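Local coordinates for protein putative histidinol-phosphate aminotransferase (Erwinia carotovora atroseptica, PDB 3LY1) that binds pyridoxal 5'-phosphate and probably acts as a transaminase of the histidinol-phosphate aminotransferase kind, passing amino groups between substrates through this cofactor, at residues 85-90 against 233-238; 278-283 against 343-348; 39-44 against 245-250; 98-103 against 322-327. All coordinates share one frame; numbering follows the deposited sequence.

Contact 1 (85-90 against 233-238). With EDO (1,2-ethanediol), chain I.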
loop_
_atom_site.group_PDB
_atom_site.type_symbol
_atom_site.label_atom_id
_atom_site.label_comp_id
_atom_site.label_asym_id
_atom_site.label_seq_id
_atom_site.Cartn_x
_atom_site.Cartn_y
_atom_site.Cartn_z
ATOM N N ILE A 85 13.395 -3.099 6.531
ATOM C CA ILE A 85 13.687 -3.382 7.952
ATOM C C ILE A 85 13.156 -4.764 8.356
ATOM O O ILE A 85 13.858 -5.557 9.004
ATOM C CB ILE A 85 13.097 -2.286 8.896
ATOM C CG1 ILE A 85 13.697 -0.894 8.600
ATOM C CG2 ILE A 85 13.249 -2.686 10.405
ATOM C CD1 ILE A 85 15.138 -0.755 8.935
ATOM N N GLU A 86 11.928 -5.087 7.953
ATOM C CA GLU A 86 11.370 -6.404 8.329
ATOM C C GLU A 86 12.198 -7.554 7.744
ATOM O O GLU A 86 12.399 -8.604 8.384
ATOM C CB GLU A 86 9.875 -6.496 7.915
ATOM C CG GLU A 86 8.936 -5.681 8.843
ATOM C CD GLU A 86 7.450 -5.935 8.549
ATOM O OE1 GLU A 86 7.127 -6.999 7.985
ATOM O OE2 GLU A 86 6.617 -5.078 8.874
ATOM N N ALA A 87 12.681 -7.366 6.522
ATOM C CA ALA A 87 13.423 -8.399 5.829
ATOM C C ALA A 87 14.745 -8.724 6.509
ATOM O O ALA A 87 15.164 -9.876 6.480
ATOM C CB ALA A 87 13.670 -7.998 4.347
ATOM N N TYR A 88 15.367 -7.725 7.141
ATOM C CA TYR A 88 16.712 -7.846 7.704
ATOM C C TYR A 88 16.752 -7.755 9.230
ATOM O O TYR A 88 17.824 -7.811 9.831
ATOM C CB TYR A 88 17.644 -6.842 7.017
ATOM C CG TYR A 88 17.922 -7.314 5.618
ATOM C CD1 TYR A 88 18.885 -8.291 5.384
ATOM C CD2 TYR A 88 17.135 -6.913 4.554
ATOM C CE1 TYR A 88 19.102 -8.802 4.125
ATOM C CE2 TYR A 88 17.349 -7.400 3.293
ATOM C CZ TYR A 88 18.343 -8.362 3.081
ATOM O OH TYR A 88 18.556 -8.873 1.819
ATOM N N ALA A 89 15.583 -7.688 9.847
ATOM C CA ALA A 89 15.469 -7.615 11.285
ATOM C C ALA A 89 15.725 -8.961 11.966
ATOM O O ALA A 89 15.407 -10.004 11.431
ATOM C CB ALA A 89 14.080 -7.094 11.649
ATOM N N SER A 90 16.320 -8.921 13.147
ATOM C CA SER A 90 16.293 -10.055 14.052
ATOM C C SER A 90 16.460 -9.498 15.452
ATOM O O SER A 90 16.794 -8.328 15.615
ATOM C CB SER A 90 17.400 -11.057 13.720
ATOM O OG SER A 90 18.677 -10.452 13.843
ATOM N N ALA A 233 13.980 -10.212 -3.466
ATOM C CA ALA A 233 13.167 -11.386 -3.195
ATOM C C ALA A 233 12.833 -11.448 -1.704
ATOM O O ALA A 233 11.690 -11.743 -1.346
ATOM C CB ALA A 233 13.862 -12.664 -3.677
ATOM N N LEU A 234 13.797 -11.135 -0.835
ATOM C CA LEU A 234 13.536 -11.166 0.614
ATOM C C LEU A 234 12.577 -10.051 1.032
ATOM O O LEU A 234 11.642 -10.293 1.809
ATOM C CB LEU A 234 14.831 -11.105 1.451
ATOM C CG LEU A 234 15.732 -12.346 1.500
ATOM C CD1 LEU A 234 16.975 -12.018 2.312
ATOM C CD2 LEU A 234 15.024 -13.561 2.076
HETATM N N MSE A 235 12.772 -8.838 0.509
HETATM C CA MSE A 235 11.899 -7.690 0.827
HETATM C C MSE A 235 10.472 -7.935 0.399
HETATM O O MSE A 235 9.544 -7.515 1.079
HETATM C CB MSE A 235 12.399 -6.419 0.166
HETATM C CG MSE A 235 13.620 -5.897 0.791
HETATM SE SE MSE A 235 14.222 -4.282 -0.168
HETATM C CE MSE A 235 12.718 -3.124 0.027
ATOM N N GLY A 236 10.301 -8.672 -0.694
ATOM C CA GLY A 236 9.008 -8.933 -1.250
ATOM C C GLY A 236 8.121 -9.852 -0.428
ATOM O O GLY A 236 6.912 -9.874 -0.634
ATOM N N ARG A 237 8.742 -10.575 0.510
ATOM C CA ARG A 237 8.002 -11.415 1.424
ATOM C C ARG A 237 7.273 -10.577 2.505
ATOM O O ARG A 237 6.433 -11.104 3.215
ATOM C CB ARG A 237 8.937 -12.489 2.003
ATOM C CG ARG A 237 9.392 -13.519 0.929
ATOM C CD ARG A 237 10.705 -14.261 1.249
ATOM N NE ARG A 237 10.577 -15.189 2.354
ATOM C CZ ARG A 237 10.124 -16.436 2.264
ATOM N NH1 ARG A 237 9.740 -16.942 1.099
ATOM N NH2 ARG A 237 10.045 -17.178 3.365
ATOM N N TYR A 238 7.557 -9.271 2.580
ATOM C CA TYR A 238 7.000 -8.370 3.592
ATOM C C TYR A 238 6.102 -7.287 3.038
ATOM O O TYR A 238 5.741 -6.343 3.753
ATOM C CB TYR A 238 8.113 -7.817 4.486
ATOM C CG TYR A 238 8.814 -8.962 5.143
ATOM C CD1 TYR A 238 8.273 -9.590 6.250
ATOM C CD2 TYR A 238 9.969 -9.484 4.605
ATOM C CE1 TYR A 238 8.886 -10.692 6.820
ATOM C CE2 TYR A 238 10.567 -10.593 5.165
ATOM C CZ TYR A 238 10.018 -11.174 6.262
ATOM O OH TYR A 238 10.643 -12.264 6.807
HETATM C C1 EDO I . 21.166 -7.277 8.452
HETATM O O1 EDO I . 20.442 -8.493 8.749
HETATM C C2 EDO I . 22.614 -7.531 8.059
HETATM O O2 EDO I . 22.728 -8.529 7.029
HETATM O O HOH W 1 13.626 -12.178 6.148
#
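Y238 turns an aromatic face onto main chain: E86 O lies 4.1 Å above the Y238 ring plane, toward the rim, and A87 N also sits over a face of that ring. The side chain of E86 adds an off-centre CH-pi contact, its CB 4.2 Å from the Y238 centroid. Beyond CG the glutamate runs on extended (chi2 -172°), and its carboxylate passes the ring steeply, with E86 OE1 3.3 Å from Y238 CD1. A87 fills the middle, its methyl CB meeting both Y238 CD2 at 4.0 Å and CG of the selenomethionine M235 at 4.1 Å. On the far flank, L234 and Y88 meet at about a right angle, L234 CD1 coming 3.6 Å from Y88 OH.

The contact joins the C-terminal end of helix 76-88 to helix 229-235 and the residues that follow it, beside the large central sheet of the fold-type I aminotransferase; Y88 and M235 both touch I206 of strand 205-210. E86 also packs on Y238 of the second subunit, so the site borders the dimer interface. A water donates to A87 O at 2.8 Å and pairs with Y238 OH. R82 forms a salt bridge with E86 OE2 and also binds Y238 O. Since E86 OE1 lies close to its counterpart in the second subunit, this arginine probably helps the paired carboxylates tolerate each other.

Contact 2 (278-283 against 343-348)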
loop_
_atom_site.group_PDB
_atom_site.type_symbol
_atom_site.label_atom_id
_atom_site.label_comp_id
_atom_site.label_asym_id
_atom_site.label_seq_id
_atom_site.Cartn_x
_atom_site.Cartn_y
_atom_site.Cartn_z
ATOM N N LYS A 278 17.471 34.362 1.009
ATOM C CA LYS A 278 17.617 35.825 1.027
ATOM C C LYS A 278 17.030 36.390 2.321
ATOM O O LYS A 278 17.658 37.202 2.983
ATOM C CB LYS A 278 16.928 36.465 -0.196
ATOM C CG LYS A 278 17.267 37.951 -0.431
ATOM C CD LYS A 278 16.514 38.550 -1.634
ATOM C CE LYS A 278 16.387 40.082 -1.566
ATOM N NZ LYS A 278 17.707 40.754 -1.453
ATOM N N ALA A 279 15.816 35.951 2.688
ATOM C CA ALA A 279 15.183 36.382 3.960
ATOM C C ALA A 279 15.994 35.979 5.209
ATOM O O ALA A 279 16.160 36.794 6.125
ATOM C CB ALA A 279 13.716 35.889 4.067
ATOM N N LEU A 280 16.515 34.749 5.243
ATOM C CA LEU A 280 17.313 34.261 6.378
ATOM C C LEU A 280 18.631 35.063 6.575
ATOM O O LEU A 280 19.011 35.420 7.711
ATOM C CB LEU A 280 17.586 32.750 6.255
ATOM C CG LEU A 280 16.341 31.856 6.357
ATOM C CD1 LEU A 280 16.678 30.413 5.955
ATOM C CD2 LEU A 280 15.735 31.883 7.798
ATOM N N GLU A 281 19.316 35.309 5.465
ATOM C CA GLU A 281 20.477 36.196 5.416
ATOM C C GLU A 281 20.194 37.619 5.909
ATOM O O GLU A 281 20.976 38.164 6.667
ATOM C CB GLU A 281 21.062 36.206 4.003
ATOM C CG GLU A 281 21.854 34.947 3.790
ATOM C CD GLU A 281 22.283 34.748 2.387
ATOM O OE1 GLU A 281 22.132 35.700 1.577
ATOM O OE2 GLU A 281 22.768 33.628 2.092
ATOM N N ASP A 282 19.064 38.197 5.519
ATOM C CA ASP A 282 18.687 39.528 6.003
ATOM C C ASP A 282 18.458 39.493 7.526
ATOM O O ASP A 282 18.787 40.424 8.226
ATOM C CB ASP A 282 17.412 39.989 5.327
ATOM C CG ASP A 282 17.608 40.330 3.827
ATOM O OD1 ASP A 282 18.764 40.444 3.340
ATOM O OD2 ASP A 282 16.579 40.472 3.138
ATOM N N LEU A 283 17.868 38.411 8.011
ATOM C CA LEU A 283 17.540 38.256 9.430
ATOM C C LEU A 283 18.708 37.739 10.269
ATOM O O LEU A 283 18.624 37.660 11.522
ATOM C CB LEU A 283 16.348 37.298 9.558
ATOM C CG LEU A 283 15.031 37.818 8.983
ATOM C CD1 LEU A 283 14.016 36.665 8.972
ATOM C CD2 LEU A 283 14.582 39.013 9.825
ATOM N N ASP A 343 8.370 37.751 3.285
ATOM C CA ASP A 343 7.991 39.045 3.785
ATOM C C ASP A 343 7.259 38.981 5.136
ATOM O O ASP A 343 7.418 39.892 5.933
ATOM C CB ASP A 343 7.212 39.797 2.750
ATOM C CG ASP A 343 8.070 40.172 1.568
ATOM O OD1 ASP A 343 9.278 40.439 1.787
ATOM O OD2 ASP A 343 7.538 40.180 0.448
ATOM N N THR A 344 6.479 37.920 5.398
ATOM C CA THR A 344 5.859 37.720 6.713
ATOM C C THR A 344 6.949 37.560 7.805
ATOM O O THR A 344 6.854 38.110 8.913
ATOM C CB THR A 344 4.881 36.514 6.700
ATOM O OG1 THR A 344 3.844 36.761 5.740
ATOM C CG2 THR A 344 4.231 36.307 8.052
HETATM N N MSE A 345 7.992 36.806 7.483
HETATM C CA MSE A 345 9.131 36.673 8.368
HETATM C C MSE A 345 9.774 38.052 8.693
HETATM O O MSE A 345 10.007 38.367 9.867
HETATM C CB MSE A 345 10.156 35.735 7.725
HETATM C CG MSE A 345 9.666 34.321 7.579
HETATM SE SE MSE A 345 10.883 33.241 6.512
HETATM C CE MSE A 345 12.481 33.329 7.604
ATOM N N ARG A 346 9.981 38.898 7.669
ATOM C CA ARG A 346 10.516 40.240 7.897
ATOM C C ARG A 346 9.628 41.039 8.819
ATOM O O ARG A 346 10.126 41.764 9.684
ATOM C CB ARG A 346 10.748 40.988 6.578
ATOM C CG ARG A 346 11.892 40.415 5.782
ATOM C CD ARG A 346 11.964 41.064 4.364
ATOM N NE ARG A 346 13.088 40.520 3.610
ATOM C CZ ARG A 346 13.006 39.592 2.659
ATOM N NH1 ARG A 346 11.825 39.117 2.256
ATOM N NH2 ARG A 346 14.113 39.159 2.068
ATOM N N GLU A 347 8.314 40.882 8.663
ATOM C CA GLU A 347 7.360 41.589 9.508
ATOM C C GLU A 347 7.356 41.043 10.937
ATOM O O GLU A 347 7.208 41.822 11.904
ATOM C CB GLU A 347 5.946 41.507 8.934
ATOM C CG GLU A 347 5.735 42.316 7.667
ATOM C CD GLU A 347 5.899 43.808 7.900
ATOM O OE1 GLU A 347 5.062 44.400 8.635
ATOM O OE2 GLU A 347 6.877 44.377 7.367
ATOM N N PHE A 348 7.484 39.718 11.072
ATOM C CA PHE A 348 7.614 39.076 12.376
ATOM C C PHE A 348 8.822 39.655 13.120
ATOM O O PHE A 348 8.741 39.905 14.347
ATOM C CB PHE A 348 7.821 37.563 12.260
ATOM C CG PHE A 348 6.552 36.734 12.229
ATOM C CD1 PHE A 348 5.402 37.176 11.620
ATOM C CD2 PHE A 348 6.551 35.462 12.788
ATOM C CE1 PHE A 348 4.257 36.376 11.561
ATOM C CE2 PHE A 348 5.412 34.651 12.739
ATOM C CZ PHE A 348 4.264 35.109 12.122
HETATM O O HOH W 2 14.829 42.653 4.947
#
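R346 reaches across to D282 by a nearly straight salt bridge: R346 NH2 donates to D282 OD2 over 3.0 Å at an N-H...O angle of 169°. The acceptor lies in the guanidinium plane, while the donor meets OD2 on its anti side, somewhat out of the carboxylate plane. R346 NH1 turns back to its own helix and binds D343 OD1 at 2.9 Å, a more bent bond that arrives from above the carboxylate. The result is a three-residue salt-bridge network spanning two nearly parallel helices of the C-terminal domain, 259-283 and 335-350, whose axes here approach to 9.9 Å and cross at -16°.

R346 is extended from CG to NE, which carries the flat group right over to the other helix. Water accepts from R346 NE at 3.1 Å and gives a weak bond to D282 OD2, so each guanidinium nitrogen has a partner and the group's rotation is fixed. A279 CB lies 3.7 Å from the guanidinium plane, over one face.

Deeper in, the packing turns apolar. M345, a selenomethionine, also touches Y306 and M310 of helix 303-312, and L280 rests on V295 of strand 294-298. A bend at the last torsion of M345 (chi3 62°) points its methyl at the leucines, with M345 CE 3.6 Å from L280 CD2 and 3.9 Å from L283 CD1.

Contact 3 (39-44 against 245-250)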
loop_
_atom_site.group_PDB
_atom_site.type_symbol
_atom_site.label_atom_id
_atom_site.label_comp_id
_atom_site.label_asym_id
_atom_site.label_seq_id
_atom_site.Cartn_x
_atom_site.Cartn_y
_atom_site.Cartn_z
ATOM N N ARG A 39 -6.229 10.495 -14.312
ATOM C CA ARG A 39 -7.677 10.675 -14.492
ATOM C C ARG A 39 -8.252 9.606 -15.407
ATOM O O ARG A 39 -9.283 9.035 -15.092
ATOM C CB ARG A 39 -8.034 12.068 -15.038
ATOM C CG ARG A 39 -7.845 13.222 -14.049
ATOM C CD ARG A 39 -8.480 14.540 -14.550
ATOM N NE ARG A 39 -8.181 14.780 -15.973
ATOM C CZ ARG A 39 -7.119 15.427 -16.456
ATOM N NH1 ARG A 39 -6.203 15.975 -15.648
ATOM N NH2 ARG A 39 -6.977 15.534 -17.778
ATOM N N ASP A 40 -7.570 9.325 -16.516
ATOM C CA ASP A 40 -8.009 8.309 -17.460
ATOM C C ASP A 40 -7.989 6.870 -16.880
ATOM O O ASP A 40 -8.704 5.989 -17.379
ATOM C CB ASP A 40 -7.136 8.364 -18.714
ATOM C CG ASP A 40 -7.390 9.634 -19.586
ATOM O OD1 ASP A 40 -8.250 10.485 -19.241
ATOM O OD2 ASP A 40 -6.710 9.769 -20.633
ATOM N N ALA A 41 -7.162 6.627 -15.862
ATOM C CA ALA A 41 -7.117 5.312 -15.220
ATOM C C ALA A 41 -8.378 5.004 -14.424
ATOM O O ALA A 41 -8.635 3.824 -14.139
ATOM C CB ALA A 41 -5.869 5.174 -14.274
ATOM N N VAL A 42 -9.131 6.024 -14.005
ATOM C CA VAL A 42 -10.247 5.788 -13.050
ATOM C C VAL A 42 -11.340 4.861 -13.605
ATOM O O VAL A 42 -11.808 3.954 -12.899
ATOM C CB VAL A 42 -10.856 7.099 -12.506
ATOM C CG1 VAL A 42 -12.143 6.838 -11.681
ATOM C CG2 VAL A 42 -9.797 7.884 -11.688
ATOM N N VAL A 43 -11.689 5.040 -14.876
ATOM C CA VAL A 43 -12.642 4.153 -15.552
ATOM C C VAL A 43 -12.114 2.709 -15.640
ATOM O O VAL A 43 -12.906 1.763 -15.693
ATOM C CB VAL A 43 -13.066 4.682 -16.951
ATOM C CG1 VAL A 43 -11.927 4.596 -17.952
ATOM C CG2 VAL A 43 -14.316 3.929 -17.455
ATOM N N LYS A 44 -10.793 2.542 -15.615
ATOM C CA LYS A 44 -10.192 1.227 -15.758
ATOM C C LYS A 44 -10.038 0.548 -14.397
ATOM O O LYS A 44 -9.787 -0.632 -14.368
ATOM C CB LYS A 44 -8.811 1.316 -16.425
ATOM C CG LYS A 44 -8.834 1.839 -17.886
ATOM C CD LYS A 44 -7.445 1.708 -18.588
ATOM C CE LYS A 44 -6.378 2.614 -17.980
ATOM N NZ LYS A 44 -4.967 2.414 -18.500
ATOM N N ASN A 245 -1.854 1.234 -7.084
ATOM C CA ASN A 245 -3.118 1.720 -7.585
ATOM C C ASN A 245 -3.015 2.168 -9.052
ATOM O O ASN A 245 -1.950 2.602 -9.511
ATOM C CB ASN A 245 -3.702 2.787 -6.657
ATOM C CG ASN A 245 -3.229 4.166 -6.965
ATOM O OD1 ASN A 245 -3.766 4.852 -7.844
ATOM N ND2 ASN A 245 -2.226 4.600 -6.238
ATOM N N PHE A 246 -4.103 1.980 -9.790
ATOM C CA PHE A 246 -4.123 2.198 -11.246
ATOM C C PHE A 246 -3.757 3.628 -11.648
ATOM O O PHE A 246 -2.977 3.828 -12.549
ATOM C CB PHE A 246 -5.499 1.853 -11.825
ATOM C CG PHE A 246 -5.447 1.071 -13.090
ATOM C CD1 PHE A 246 -4.699 1.513 -14.183
ATOM C CD2 PHE A 246 -6.223 -0.062 -13.238
ATOM C CE1 PHE A 246 -4.690 0.799 -15.348
ATOM C CE2 PHE A 246 -6.223 -0.779 -14.421
ATOM C CZ PHE A 246 -5.448 -0.360 -15.464
ATOM N N SER A 247 -4.305 4.625 -10.972
ATOM C CA SER A 247 -3.999 6.007 -11.343
ATOM C C SER A 247 -2.528 6.310 -11.075
ATOM O O SER A 247 -1.886 6.943 -11.883
ATOM C CB SER A 247 -4.884 7.007 -10.582
ATOM O OG SER A 247 -6.238 6.778 -10.903
ATOM N N GLY A 248 -2.013 5.853 -9.944
ATOM C CA GLY A 248 -0.620 6.019 -9.630
ATOM C C GLY A 248 0.328 5.352 -10.612
ATOM O O GLY A 248 1.322 5.970 -11.004
ATOM N N VAL A 249 0.015 4.116 -11.018
ATOM C CA VAL A 249 0.859 3.374 -11.957
ATOM C C VAL A 249 0.890 4.107 -13.315
ATOM O O VAL A 249 1.953 4.335 -13.893
ATOM C CB VAL A 249 0.379 1.926 -12.164
ATOM C CG1 VAL A 249 1.090 1.298 -13.339
ATOM C CG2 VAL A 249 0.581 1.102 -10.874
ATOM N N ASP A 250 -0.273 4.494 -13.817
ATOM C CA ASP A 250 -0.333 5.198 -15.105
ATOM C C ASP A 250 0.240 6.627 -14.991
ATOM O O ASP A 250 0.825 7.151 -15.954
ATOM C CB ASP A 250 -1.769 5.255 -15.639
ATOM C CG ASP A 250 -2.231 3.946 -16.317
ATOM O OD1 ASP A 250 -1.448 2.966 -16.409
ATOM O OD2 ASP A 250 -3.387 3.926 -16.808
#
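K44 crosses the F246 ring at about a right angle, its CB over one face and 4.1 Å from the F246 centroid, 21° off the ring normal. From there a turn about the CG-CD bond (chi3 -67°) brings its ammonium past the ring, K44 NZ standing 3.6 Å from F246 CE1. D250 comes to meet it from the opposite direction. K44 NZ donates to the syn lone pair of D250 OD2 over 2.8 Å, so one lysine contributes both an aromatic contact through its methylenes and a salt bridge through its tip. Beside this pair the methyl of A41 pushes against the start of the facing helix, A41 CB being 3.6 Å from both F246 O and S247 CA.

That helix, 246-255, is a worked case of N-capping: N245 stands just ahead of its first turn, and N245 OD1 accepts from G248 N at 2.9 Å, the donor lying above the carbonyl plane. The partner segment begins within helix 32-40. S247 OG, touched by A41 CB and V42 CG2, is hydrogen-bonded to A38 O of that helix. The second subunit closes in as well, its A38 packing on V42 and its N245 on N245. F246 lies about 7 Å, side chain to side chain, from Y48, a cofactor-binding residue whose pyridoxal phosphate is not the one held by this chain; in relatives the equivalent tyrosine serves the partner's active site.

Contact 4 (98-103 against 322-327). With PLP (pyridoxal-5'-phosphate), chain E; EDO (1,2-ethanediol), chain G; EDO (1,2-ethanediol), chain L.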
loop_
_atom_site.group_PDB
_atom_site.type_symbol
_atom_site.label_atom_id
_atom_site.label_comp_id
_atom_site.label_asym_id
_atom_site.label_seq_id
_atom_site.Cartn_x
_atom_site.Cartn_y
_atom_site.Cartn_z
ATOM N N PRO A 98 22.276 8.141 12.131
ATOM C CA PRO A 98 22.536 9.481 12.668
ATOM C C PRO A 98 21.421 9.848 13.627
ATOM O O PRO A 98 20.291 9.401 13.437
ATOM C CB PRO A 98 22.500 10.391 11.424
ATOM C CG PRO A 98 22.624 9.472 10.259
ATOM C CD PRO A 98 21.952 8.208 10.687
ATOM N N GLU A 99 21.728 10.649 14.637
ATOM C CA GLU A 99 20.770 10.950 15.683
ATOM C C GLU A 99 19.596 11.754 15.111
ATOM O O GLU A 99 18.468 11.637 15.616
ATOM C CB GLU A 99 21.437 11.703 16.840
ATOM C CG GLU A 99 20.496 12.018 17.981
ATOM C CD GLU A 99 21.207 12.460 19.238
ATOM O OE1 GLU A 99 22.448 12.658 19.204
ATOM O OE2 GLU A 99 20.503 12.618 20.256
ATOM N N LEU A 100 19.871 12.558 14.084
ATOM C CA LEU A 100 18.876 13.468 13.469
ATOM C C LEU A 100 18.661 13.088 11.993
ATOM O O LEU A 100 19.430 13.462 11.095
ATOM C CB LEU A 100 19.303 14.939 13.556
ATOM C CG LEU A 100 18.298 16.019 13.041
ATOM C CD1 LEU A 100 17.099 16.121 14.007
ATOM C CD2 LEU A 100 18.954 17.406 12.852
ATOM N N THR A 101 17.598 12.331 11.756
ATOM C CA THR A 101 17.276 11.826 10.455
ATOM C C THR A 101 15.778 11.451 10.353
ATOM O O THR A 101 14.997 11.731 11.266
ATOM C CB THR A 101 18.215 10.605 10.101
ATOM O OG1 THR A 101 18.130 10.372 8.700
ATOM C CG2 THR A 101 17.854 9.283 10.863
ATOM N N TYR A 102 15.369 10.843 9.246
ATOM C CA TYR A 102 13.971 10.446 9.041
ATOM C C TYR A 102 13.624 9.264 9.962
ATOM O O TYR A 102 14.318 8.234 9.938
ATOM C CB TYR A 102 13.734 10.100 7.573
ATOM C CG TYR A 102 12.278 9.912 7.226
ATOM C CD1 TYR A 102 11.358 10.969 7.366
ATOM C CD2 TYR A 102 11.810 8.691 6.766
ATOM C CE1 TYR A 102 10.027 10.797 7.062
ATOM C CE2 TYR A 102 10.481 8.505 6.471
ATOM C CZ TYR A 102 9.591 9.560 6.599
ATOM O OH TYR A 102 8.267 9.379 6.258
ATOM N N GLY A 103 12.571 9.441 10.776
ATOM C CA GLY A 103 12.290 8.545 11.911
ATOM C C GLY A 103 11.713 7.173 11.604
ATOM O O GLY A 103 11.609 6.333 12.505
ATOM N N PRO A 322 13.433 17.062 17.518
ATOM C CA PRO A 322 14.488 16.844 18.511
ATOM C C PRO A 322 15.575 15.900 17.963
ATOM O O PRO A 322 15.286 15.039 17.113
ATOM C CB PRO A 322 13.742 16.247 19.725
ATOM C CG PRO A 322 12.507 15.620 19.166
ATOM C CD PRO A 322 12.136 16.526 17.951
ATOM N N PRO A 323 16.831 16.085 18.403
ATOM C CA PRO A 323 17.342 17.009 19.421
ATOM C C PRO A 323 17.689 18.438 18.944
ATOM O O PRO A 323 18.236 19.220 19.731
ATOM C CB PRO A 323 18.622 16.313 19.879
ATOM C CG PRO A 323 19.104 15.687 18.597
ATOM C CD PRO A 323 17.872 15.135 17.975
ATOM N N ALA A 324 17.355 18.789 17.704
ATOM C CA ALA A 324 17.636 20.136 17.191
ATOM C C ALA A 324 16.492 21.057 17.594
ATOM O O ALA A 324 15.695 21.502 16.758
ATOM C CB ALA A 324 17.793 20.109 15.697
ATOM N N ASP A 325 16.408 21.349 18.886
ATOM C CA ASP A 325 15.210 21.963 19.450
ATOM C C ASP A 325 15.006 23.419 19.053
ATOM O O ASP A 325 13.905 23.924 19.197
ATOM C CB ASP A 325 15.215 21.887 20.984
ATOM C CG ASP A 325 15.313 20.447 21.505
ATOM O OD1 ASP A 325 14.766 19.526 20.859
ATOM O OD2 ASP A 325 15.948 20.264 22.566
ATOM N N ASN A 326 16.069 24.085 18.627
ATOM C CA ASN A 326 16.001 25.508 18.287
ATOM C C ASN A 326 16.077 25.725 16.768
ATOM O O ASN A 326 16.537 26.778 16.303
ATOM C CB ASN A 326 17.110 26.303 19.013
ATOM C CG ASN A 326 17.001 26.242 20.545
ATOM O OD1 ASN A 326 15.995 25.801 21.100
ATOM N ND2 ASN A 326 18.052 26.690 21.226
ATOM N N TRP A 327 15.618 24.724 16.008
ATOM C CA TRP A 327 15.669 24.731 14.526
ATOM C C TRP A 327 14.290 24.407 13.990
ATOM O O TRP A 327 13.494 23.727 14.678
ATOM C CB TRP A 327 16.695 23.713 14.008
ATOM C CG TRP A 327 18.119 24.116 14.294
ATOM C CD1 TRP A 327 18.736 24.128 15.523
ATOM C CD2 TRP A 327 19.089 24.593 13.358
ATOM N NE1 TRP A 327 20.031 24.570 15.392
ATOM C CE2 TRP A 327 20.267 24.867 14.077
ATOM C CE3 TRP A 327 19.085 24.800 11.978
ATOM C CZ2 TRP A 327 21.407 25.351 13.464
ATOM C CZ3 TRP A 327 20.222 25.291 11.372
ATOM C CH2 TRP A 327 21.377 25.552 12.121
HETATM N N1 PLP E . 12.027 8.958 2.897
HETATM C C2 PLP E . 12.187 10.271 3.290
HETATM C C2A PLP E . 13.579 10.772 3.585
HETATM C C3 PLP E . 11.051 11.068 3.430
HETATM O O3 PLP E . 11.206 12.355 3.834
HETATM C C4 PLP E . 9.773 10.527 3.168
HETATM C C4A PLP E . 8.549 11.406 3.186
HETATM O O4A PLP E . 8.412 12.098 4.181
HETATM C C5 PLP E . 9.633 9.189 2.782
HETATM C C6 PLP E . 10.792 8.420 2.669
HETATM C C5A PLP E . 8.287 8.554 2.505
HETATM O O4P PLP E . 7.561 9.142 1.410
HETATM P P PLP E . 6.575 8.268 0.509
HETATM O O1P PLP E . 5.941 7.154 1.281
HETATM O O2P PLP E . 7.488 7.792 -0.589
HETATM O O3P PLP E . 5.587 9.320 0.032
HETATM C C1 EDO G . 15.685 9.426 13.836
HETATM O O1 EDO G . 15.124 8.150 14.183
HETATM C C2 EDO G . 14.905 10.645 14.371
HETATM O O2 EDO G . 15.778 11.818 14.451
HETATM C C1 EDO L . 10.564 7.299 17.167
HETATM O O1 EDO L . 10.384 5.887 17.003
HETATM C C2 EDO L . 10.103 7.951 15.870
HETATM O O2 EDO L . 11.045 7.607 14.856
#
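With CG of L100 swung opposite the backbone N (chi1 -176°) and chi2 at 71°, the two methyls of this leucine divide their work: L100 CD1 lies 3.8 Å from P322 O, and L100 CD2 meets A324 CB at 4.1 Å. E99 adopts the same first torsion and stays extended, so its chain slants across the P323 ring, with E99 OE2 3.8 Å from P323 CG. The peptide bond before P323 is cis, and A324 centres an inverse gamma turn. The contact itself is purely van der Waals.

Two residues on, Y102 sets one ring face against the pyridine ring of pyridoxal phosphate, whose C3 lies 3.7 Å above the centre of the tyrosine ring, as aromatic residues do in many fold-type I aminotransferases. Ethanediol, probably from the crystallisation liquor, donates to E99 O and accepts from T101 N. N151 binds both L100 O and T101 OG1, which probably helps fix the loop between leucine and cofactor.

Segment 98-103 thus leaves strand 94-98 of the central sheet and leads into helix 104-111, whereas 322-327 leads into strand 327-331, whose partner strand 294-298 supplies F296, which touches both L100 and A324.

From the N terminus the chain opens contact 3 at 39-44, contact 1 at 85-90 and contact 4 at 98-103. Contact 1 closes first, at 233-238, and is nested within the loop that contact 3 closes at 245-250. Contact 2 opens only at 278-283, in series with both. Contact 4, closed at 322-327, crosses all three others, and contact 2 ends the sequence at 343-348. Contacts 1 and 3 both touch the second subunit; contact 2 stays within the C-terminal domain, its centre about 46 Å from that of contact 1. Contact 4 bridges the cofactor-bearing sheet and that domain, its nearest atoms about 8 Å from contact 1 and from contact 2.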